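Local coordinates for protection of telomeres protein poz1 (Schizosaccharomyces pombe, PDB 5WE0) that binds telomeric DNA and negatively regulates telomerase and telomere length, at residues 133-136 and 137-141; 186-189 and 190-193. All blocks are in the same frame, centred on the assembly; numbering follows the deposited sequence.

How the interactions relate
From the N terminus, the chain reaches interaction 1 (133-136 with 137-141) early in helix 130-157, whose side chains there pack on helices 93-115 and 209-230; a disulfide, Cys113-Cys231, also links the ends of those two neighbours. Helix 130-157 then runs on to Leu157, which touches Leu188 and Ser189 of interaction 2, so a single helix carries the first contact and reaches the second. Interaction 2 (186-189 with 190-193) joins helix 179-188 to helix 193-206. Both contacts are local and close no long loop. They lie in series, neither nested nor crossed, with centres about 34 Å apart.

Interaction 1 of 2, residues 133-136 and 137-141; sequences LNNE and ALKLY
Lys139 folds back over the turn of helix that holds Asn135, and its chain can be traced atom by atom. Lys139 CB sits 3.5 Å from Asn135 O, the same oxygen that accepts the backbone N-H of Lys139. With CG anti to the carbonyl carbon (chi1 -83°), the chain starts off toward the preceding turn, and CG stays beside that oxygen. Lys139 CD approaches Asn135 O to 3.4 Å. The same CD meets the side-chain amide of Asn135. A bend at chi3 (67°) then turns CE and NZ, leaving Lys139 NZ 3.9 Å from Asn135 ND2. This is a loose approach of two nitrogens along an exposed flank, where Lys139 also packs on an apolar side chain of another protein.

One residue earlier, Leu138 repeats the four-residue step. Leu138 CD1 comes to 3.5 Å from Asn134 ND2, the two side chains meeting at a slant, while Asn134 OD1 is taken by a hydrogen bond from Arg110 NH1 on helix 93-115. Asn134 thus uses one end of its amide against a hydrocarbon branch and the other to reach a neighbouring helix.

On the buried side, Leu140 N bonds to Glu136 O at 3.0 Å, nearly straight at 175°. Leu140 CG lies 3.3 Å from Glu136 O. The carboxylate of Glu136 reaches across to the other protein, where OE1 hydrogen-bonds its backbone. Ala137 touches Arg110 on helix 93-115 and Cys222 and Gln226 on helix 209-230. Four successive i to i+4 backbone bonds make this a regular alpha-helical segment, packed within an all-helical fold on one flank and bound to a partner protein on another.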
loop_
_atom_site.group_PDB
_atom_site.type_symbol
_atom_site.label_atom_id
_atom_site.label_comp_id
_atom_site.label_asym_id
_atom_site.label_seq_id
_atom_site.Cartn_x
_atom_site.Cartn_y
_atom_site.Cartn_z
ATOM N N LEU A 133 -6.267 -11.631 -16.360
ATOM C CA LEU A 133 -6.403 -10.809 -15.167
ATOM C C LEU A 133 -5.246 -11.009 -14.208
ATOM O O LEU A 133 -4.740 -10.039 -13.629
ATOM C CB LEU A 133 -7.725 -11.128 -14.471
ATOM C CG LEU A 133 -8.934 -10.317 -14.927
ATOM C CD1 LEU A 133 -8.607 -8.871 -14.620
ATOM C CD2 LEU A 133 -9.214 -10.472 -16.406
ATOM N N ASN A 134 -4.808 -12.256 -14.029
ATOM C CA ASN A 134 -3.689 -12.507 -13.127
ATOM C C ASN A 134 -2.429 -11.821 -13.651
ATOM O O ASN A 134 -1.690 -11.192 -12.893
ATOM C CB ASN A 134 -3.497 -14.013 -12.959
ATOM C CG ASN A 134 -2.577 -14.368 -11.809
ATOM O OD1 ASN A 134 -2.937 -14.216 -10.631
ATOM N ND2 ASN A 134 -1.398 -14.871 -12.138
ATOM N N ASN A 135 -2.189 -11.925 -14.956
ATOM C CA ASN A 135 -1.023 -11.319 -15.590
ATOM C C ASN A 135 -1.049 -9.793 -15.495
ATOM O O ASN A 135 -0.014 -9.154 -15.270
ATOM C CB ASN A 135 -0.975 -11.782 -17.050
ATOM C CG ASN A 135 0.206 -11.234 -17.806
ATOM O OD1 ASN A 135 1.365 -11.516 -17.480
ATOM N ND2 ASN A 135 -0.082 -10.457 -18.842
ATOM N N GLU A 136 -2.221 -9.190 -15.678
ATOM C CA GLU A 136 -2.337 -7.740 -15.574
ATOM C C GLU A 136 -2.046 -7.273 -14.152
ATOM O O GLU A 136 -1.271 -6.337 -13.944
ATOM C CB GLU A 136 -3.723 -7.290 -16.019
ATOM C CG GLU A 136 -3.832 -6.972 -17.483
ATOM C CD GLU A 136 -5.256 -6.624 -17.863
ATOM O OE1 GLU A 136 -5.835 -5.750 -17.203
ATOM O OE2 GLU A 136 -5.802 -7.201 -18.823
ATOM N N ALA A 137 -2.657 -7.926 -13.162
ATOM C CA ALA A 137 -2.411 -7.569 -11.769
ATOM C C ALA A 137 -0.943 -7.730 -11.409
ATOM O O ALA A 137 -0.368 -6.872 -10.730
ATOM C CB ALA A 137 -3.295 -8.409 -10.848
ATOM N N LEU A 138 -0.312 -8.818 -11.861
ATOM C CA LEU A 138 1.095 -9.038 -11.528
ATOM C C LEU A 138 1.976 -7.950 -12.104
ATOM O O LEU A 138 2.925 -7.509 -11.450
ATOM C CB LEU A 138 1.573 -10.395 -12.052
ATOM C CG LEU A 138 1.177 -11.660 -11.320
ATOM C CD1 LEU A 138 1.520 -12.867 -12.217
ATOM C CD2 LEU A 138 1.911 -11.729 -9.987
ATOM N N LYS A 139 1.679 -7.504 -13.330
ATOM C CA LYS A 139 2.502 -6.471 -13.959
ATOM C C LYS A 139 2.317 -5.134 -13.251
ATOM O O LYS A 139 3.292 -4.438 -12.950
ATOM C CB LYS A 139 2.139 -6.353 -15.439
ATOM C CG LYS A 139 2.853 -7.392 -16.299
ATOM C CD LYS A 139 2.072 -7.730 -17.563
ATOM C CE LYS A 139 1.992 -6.564 -18.506
ATOM N NZ LYS A 139 1.160 -6.851 -19.706
ATOM N N LEU A 140 1.061 -4.772 -12.965
ATOM C CA LEU A 140 0.776 -3.556 -12.215
ATOM C C LEU A 140 1.384 -3.610 -10.822
ATOM O O LEU A 140 1.930 -2.610 -10.342
ATOM C CB LEU A 140 -0.743 -3.336 -12.134
ATOM C CG LEU A 140 -1.415 -3.030 -13.473
ATOM C CD1 LEU A 140 -2.941 -3.198 -13.399
ATOM C CD2 LEU A 140 -1.038 -1.611 -13.921
ATOM N N TYR A 141 1.279 -4.759 -10.146
ATOM C CA TYR A 141 1.812 -4.874 -8.790
ATOM C C TYR A 141 3.301 -4.598 -8.773
ATOM O O TYR A 141 3.817 -3.871 -7.907
ATOM C CB TYR A 141 1.547 -6.261 -8.228
ATOM C CG TYR A 141 2.249 -6.524 -6.921
ATOM C CD1 TYR A 141 1.697 -6.072 -5.734
ATOM C CD2 TYR A 141 3.443 -7.258 -6.859
ATOM C CE1 TYR A 141 2.304 -6.296 -4.525
ATOM C CE2 TYR A 141 4.060 -7.505 -5.625
ATOM C CZ TYR A 141 3.472 -7.000 -4.460
ATOM O OH TYR A 141 4.025 -7.185 -3.204
#

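Interaction 2 of 2, residues 186-189 and 190-193; sequences QRLS and KHKI
Leu188 and His191 cross at about a right angle, the leucine offering a methyl to the imidazole: Leu188 CD1 lies 3.7 Å from His191 CD2, approaching the ring obliquely. Although CB of Leu188 points away from the histidine, its CG, anti to the backbone N (chi1 166°), brings that methyl round to the ring. Over one face of the imidazole of His191 stands Arg187 O, 4.3 Å above the plane and displaced toward the rim. The methylene CB of His191 rests 3.5 Å from Leu188 O.

Backbone bonds hold the turn in which these groups meet. Lys190 N donates to Arg187 O at 2.9 Å, coming from above the carbonyl plane, and His191 N makes only weak bonds to Arg187 O and Leu188 O. The chain is here leaving helix 179-188 by a short connection, and Lys192 takes the N-cap position of helix 193-206.

Across the turn from the imidazole, Ser189 points its hydroxyl back along the helix (chi1 75°), and OG donates to Gln186 O at 2.8 Å, the familiar serine bond to a carbonyl three residues earlier. His164 NE2 on helix 164-174 is a second hydrogen-bond partner of OG. An alanine here is likely to leave His164 without that mate and Gln186 O without its hydroxyl donor. Lys190 CG lies 3.7 Å from Gln186 O, and the lysine side chain also touches His164.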
loop_
_atom_site.group_PDB
_atom_site.type_symbol
_atom_site.label_atom_id
_atom_site.label_comp_id
_atom_site.label_asym_id
_atom_site.label_seq_id
_atom_site.Cartn_x
_atom_site.Cartn_y
_atom_site.Cartn_z
ATOM N N GLN A 186 23.990 2.521 -2.967
ATOM C CA GLN A 186 24.779 2.779 -1.773
ATOM C C GLN A 186 25.988 3.668 -2.076
ATOM O O GLN A 186 26.415 4.436 -1.207
ATOM C CB GLN A 186 25.208 1.451 -1.137
ATOM C CG GLN A 186 24.061 0.730 -0.415
ATOM C CD GLN A 186 23.660 1.403 0.891
ATOM O OE1 GLN A 186 23.048 2.475 0.886
ATOM N NE2 GLN A 186 23.978 0.768 2.013
ATOM N N ARG A 187 26.539 3.598 -3.291
ATOM C CA ARG A 187 27.513 4.605 -3.705
ATOM C C ARG A 187 26.893 5.994 -3.708
ATOM O O ARG A 187 27.500 6.964 -3.238
ATOM C CB ARG A 187 28.064 4.290 -5.095
ATOM C CG ARG A 187 29.156 3.234 -5.164
ATOM C CD ARG A 187 29.844 3.327 -6.514
ATOM N NE ARG A 187 28.875 3.178 -7.592
ATOM C CZ ARG A 187 28.584 2.012 -8.151
ATOM N NH1 ARG A 187 29.201 0.925 -7.716
ATOM N NH2 ARG A 187 27.687 1.932 -9.127
ATOM N N LEU A 188 25.684 6.103 -4.241
ATOM C CA LEU A 188 25.030 7.390 -4.410
ATOM C C LEU A 188 24.665 8.040 -3.080
ATOM O O LEU A 188 24.655 9.275 -2.975
ATOM C CB LEU A 188 23.787 7.172 -5.246
ATOM C CG LEU A 188 22.779 8.287 -5.280
ATOM C CD1 LEU A 188 23.418 9.553 -5.851
ATOM C CD2 LEU A 188 21.693 7.748 -6.112
ATOM N N SER A 189 24.388 7.234 -2.053
ATOM C CA SER A 189 24.152 7.783 -0.730
ATOM C C SER A 189 25.406 8.425 -0.165
ATOM O O SER A 189 25.309 9.250 0.750
ATOM C CB SER A 189 23.646 6.687 0.206
ATOM O OG SER A 189 24.689 5.808 0.596
ATOM N N LYS A 190 26.576 8.089 -0.706
ATOM C CA LYS A 190 27.824 8.683 -0.252
ATOM C C LYS A 190 28.256 9.894 -1.076
ATOM O O LYS A 190 29.150 10.617 -0.629
ATOM C CB LYS A 190 28.934 7.622 -0.234
ATOM C CG LYS A 190 28.670 6.513 0.788
ATOM C CD LYS A 190 28.746 7.065 2.217
ATOM C CE LYS A 190 27.937 6.226 3.212
ATOM N NZ LYS A 190 28.229 4.763 3.147
ATOM N N HIS A 191 27.653 10.135 -2.252
ATOM C CA HIS A 191 27.831 11.413 -2.935
ATOM C C HIS A 191 27.373 12.565 -2.048
ATOM O O HIS A 191 26.607 12.393 -1.091
ATOM C CB HIS A 191 27.045 11.496 -4.251
ATOM C CG HIS A 191 27.619 10.700 -5.380
ATOM N ND1 HIS A 191 28.960 10.401 -5.474
ATOM C CD2 HIS A 191 27.039 10.193 -6.496
ATOM C CE1 HIS A 191 29.177 9.713 -6.584
ATOM N NE2 HIS A 191 28.029 9.577 -7.223
ATOM N N LYS A 192 27.817 13.763 -2.410
ATOM C CA LYS A 192 27.470 14.929 -1.628
ATOM C C LYS A 192 26.062 15.407 -2.018
ATOM O O LYS A 192 25.502 15.008 -3.040
ATOM C CB LYS A 192 28.584 15.976 -1.791
ATOM C CG LYS A 192 28.633 17.196 -0.840
ATOM C CD LYS A 192 27.858 17.118 0.530
ATOM C CE LYS A 192 28.045 15.898 1.395
ATOM N NZ LYS A 192 27.245 15.982 2.648
ATOM N N ILE A 193 25.475 16.246 -1.163
ATOM C CA ILE A 193 24.045 16.517 -1.231
ATOM C C ILE A 193 23.663 17.153 -2.563
ATOM O O ILE A 193 22.641 16.792 -3.153
ATOM C CB ILE A 193 23.628 17.383 -0.035
ATOM C CG1 ILE A 193 22.154 17.745 -0.134
ATOM C CG2 ILE A 193 24.531 18.620 0.075
ATOM C CD1 ILE A 193 21.196 16.515 -0.076
#